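Local structure of probable ubiquitin-conjugating enzyme E2-19 kDa (Caenorhabditis elegans, 1PZV) at residues Pro19-Phe23 / Leu119-Ile123. The protein probably catalyses the covalent attachment of ubiquitin to other proteins, accepting it from the E1 enzyme as a thioester. Numbering follows the deposited sequence.
Sequences PVDGF and LLSVI
Phe23 and Val20 pack against Leu119, Leu120, Val122 and Ile123 in an apolar contact between the loop joining helix 5-17 to strand 23-27 and the helix 115-127. The Phe23 ring carries most of it. One face lies under Leu119, whose CB stands 4.2 Å from the ring centroid and only 2° off its normal, a CH-pi contact; Leu119 CD2 reaches Phe23 CD1 at 3.9 Å. Ile123 arrives at the ring's edge, in its plane, with CG1 3.4 Å from Phe23 CE2, while Val122 CG1 lies 4.2 Å from Phe23 CZ, near the same plane. Without the ring, as with an alanine at Phe23, a gap is likely to open beneath Leu119, and CG1 of Val122 and of Ile123 would probably lose their aromatic partner. Val20 extends the patch outward: with chi1 174° placing CG1 anti to the backbone N, that methyl is the one that meets Leu120 CD2 at 3.8 Å. Met15 of helix 5-17 also touches Val20 and Leu119, and Gly22 is tied by backbone hydrogen bonding to Ile41 on the neighbouring strand. Val122 is about 11 Å, side chain to side chain, from Cys88, the predicted thioester cysteine. Such packing of a central helix against the start of the antiparallel meander belongs to the ubiquitin-conjugating (UBC) fold.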
ATOM      1  N   PRO A  19       3.907 -14.663   4.889  1.00 56.98           N
ATOM      2  CA  PRO A  19       3.632 -13.333   4.351  1.00 56.21           C
ATOM      3  C   PRO A  19       3.726 -13.271   2.842  1.00 56.17           C
ATOM      4  O   PRO A  19       4.246 -14.180   2.194  1.00 54.67           O
ATOM      5  CB  PRO A  19       4.710 -12.461   5.007  1.00 57.12           C
ATOM      6  CG  PRO A  19       5.266 -13.321   6.144  1.00 58.17           C
ATOM      7  CD  PRO A  19       5.212 -14.697   5.561  1.00 57.13           C
ATOM      8  N   VAL A  20       3.192 -12.188   2.290  1.00 56.98           N
ATOM      9  CA  VAL A  20       3.270 -11.936   0.865  1.00 56.55           C
ATOM     10  C   VAL A  20       4.689 -11.370   0.769  1.00 57.78           C
ATOM     11  O   VAL A  20       4.948 -10.266   1.239  1.00 56.46           O
ATOM     12  CB  VAL A  20       2.257 -10.852   0.430  1.00 56.51           C
ATOM     13  CG1 VAL A  20       2.454 -10.502  -1.044  1.00 53.60           C
ATOM     14  CG2 VAL A  20       0.838 -11.328   0.701  1.00 54.71           C
ATOM     15  N   ASP A  21       5.602 -12.150   0.194  1.00 59.86           N
ATOM     16  CA  ASP A  21       7.006 -11.762   0.058  1.00 62.25           C
ATOM     17  C   ASP A  21       7.250 -10.246   0.012  1.00 61.62           C
ATOM     18  O   ASP A  21       6.796  -9.560  -0.907  1.00 61.74           O
ATOM     19  CB  ASP A  21       7.603 -12.421  -1.191  1.00 65.72           C
ATOM     20  CG  ASP A  21       9.076 -12.089  -1.376  1.00 71.41           C
ATOM     21  OD1 ASP A  21       9.868 -12.401  -0.453  1.00 74.54           O
ATOM     22  OD2 ASP A  21       9.446 -11.514  -2.432  1.00 72.28           O
ATOM     23  N   GLY A  22       7.962  -9.728   1.011  1.00 59.69           N
ATOM     24  CA  GLY A  22       8.243  -8.304   1.048  1.00 57.63           C
ATOM     25  C   GLY A  22       7.233  -7.469   1.822  1.00 57.92           C
ATOM     26  O   GLY A  22       7.166  -6.243   1.658  1.00 58.86           O
ATOM     27  N   PHE A  23       6.446  -8.126   2.668  1.00 56.19           N
ATOM     28  CA  PHE A  23       5.439  -7.442   3.473  1.00 54.38           C
ATOM     29  C   PHE A  23       5.442  -8.020   4.886  1.00 55.16           C
ATOM     30  O   PHE A  23       5.402  -9.242   5.077  1.00 56.56           O
ATOM     31  CB  PHE A  23       4.048  -7.621   2.856  1.00 53.99           C
ATOM     32  CG  PHE A  23       3.790  -6.770   1.637  1.00 51.70           C
ATOM     33  CD1 PHE A  23       3.395  -5.440   1.769  1.00 51.26           C
ATOM     34  CD2 PHE A  23       3.931  -7.302   0.358  1.00 52.22           C
ATOM     35  CE1 PHE A  23       3.136  -4.650   0.639  1.00 52.80           C
ATOM     36  CE2 PHE A  23       3.675  -6.516  -0.789  1.00 53.14           C
ATOM     37  CZ  PHE A  23       3.280  -5.193  -0.646  1.00 52.07           C
ATOM     38  N   LEU A 119      -2.563  -6.433  -0.563  1.00 45.32           N
ATOM     39  CA  LEU A 119      -1.112  -6.382  -0.608  1.00 45.81           C
ATOM     40  C   LEU A 119      -0.556  -6.735  -1.987  1.00 47.07           C
ATOM     41  O   LEU A 119       0.426  -6.135  -2.450  1.00 47.43           O
ATOM     42  CB  LEU A 119      -0.507  -7.280   0.472  1.00 44.65           C
ATOM     43  CG  LEU A 119      -0.781  -6.824   1.913  1.00 44.49           C
ATOM     44  CD1 LEU A 119       0.076  -7.636   2.878  1.00 40.81           C
ATOM     45  CD2 LEU A 119      -0.474  -5.353   2.056  1.00 42.94           C
ATOM     46  N   LEU A 120      -1.190  -7.689  -2.652  1.00 45.93           N
ATOM     47  CA  LEU A 120      -0.740  -8.081  -3.975  1.00 47.73           C
ATOM     48  C   LEU A 120      -0.964  -6.955  -4.965  1.00 49.49           C
ATOM     49  O   LEU A 120      -0.069  -6.621  -5.743  1.00 50.42           O
ATOM     50  CB  LEU A 120      -1.474  -9.339  -4.451  1.00 47.93           C
ATOM     51  CG  LEU A 120      -0.986 -10.648  -3.823  1.00 47.42           C
ATOM     52  CD1 LEU A 120      -1.864 -11.806  -4.245  1.00 44.61           C
ATOM     53  CD2 LEU A 120       0.462 -10.876  -4.238  1.00 46.75           C
ATOM     54  N   SER A 121      -2.154  -6.363  -4.949  1.00 50.73           N
ATOM     55  CA  SER A 121      -2.417  -5.279  -5.888  1.00 51.55           C
ATOM     56  C   SER A 121      -1.500  -4.086  -5.578  1.00 49.96           C
ATOM     57  O   SER A 121      -1.306  -3.207  -6.420  1.00 49.91           O
ATOM     58  CB  SER A 121      -3.902  -4.871  -5.865  1.00 52.27           C
ATOM     59  OG  SER A 121      -4.223  -4.116  -4.719  1.00 55.38           O
ATOM     60  N   VAL A 122      -0.919  -4.068  -4.378  1.00 47.70           N
ATOM     61  CA  VAL A 122       0.003  -2.993  -4.005  1.00 45.96           C
ATOM     62  C   VAL A 122       1.379  -3.186  -4.666  1.00 44.33           C
ATOM     63  O   VAL A 122       2.048  -2.213  -5.034  1.00 42.40           O
ATOM     64  CB  VAL A 122       0.169  -2.896  -2.487  1.00 44.75           C
ATOM     65  CG1 VAL A 122       1.258  -1.879  -2.138  1.00 42.53           C
ATOM     66  CG2 VAL A 122      -1.148  -2.510  -1.869  1.00 41.69           C
ATOM     67  N   ILE A 123       1.808  -4.432  -4.811  1.00 42.05           N
ATOM     68  CA  ILE A 123       3.064  -4.657  -5.489  1.00 45.13           C
ATOM     69  C   ILE A 123       2.863  -4.147  -6.923  1.00 47.78           C
ATOM     70  O   ILE A 123       3.766  -3.554  -7.518  1.00 49.73           O
ATOM     71  CB  ILE A 123       3.433  -6.148  -5.537  1.00 45.14           C
ATOM     72  CG1 ILE A 123       3.860  -6.619  -4.149  1.00 45.07           C
ATOM     73  CG2 ILE A 123       4.556  -6.383  -6.563  1.00 42.52           C
ATOM     74  CD1 ILE A 123       4.235  -8.079  -4.103  1.00 44.98           C
TER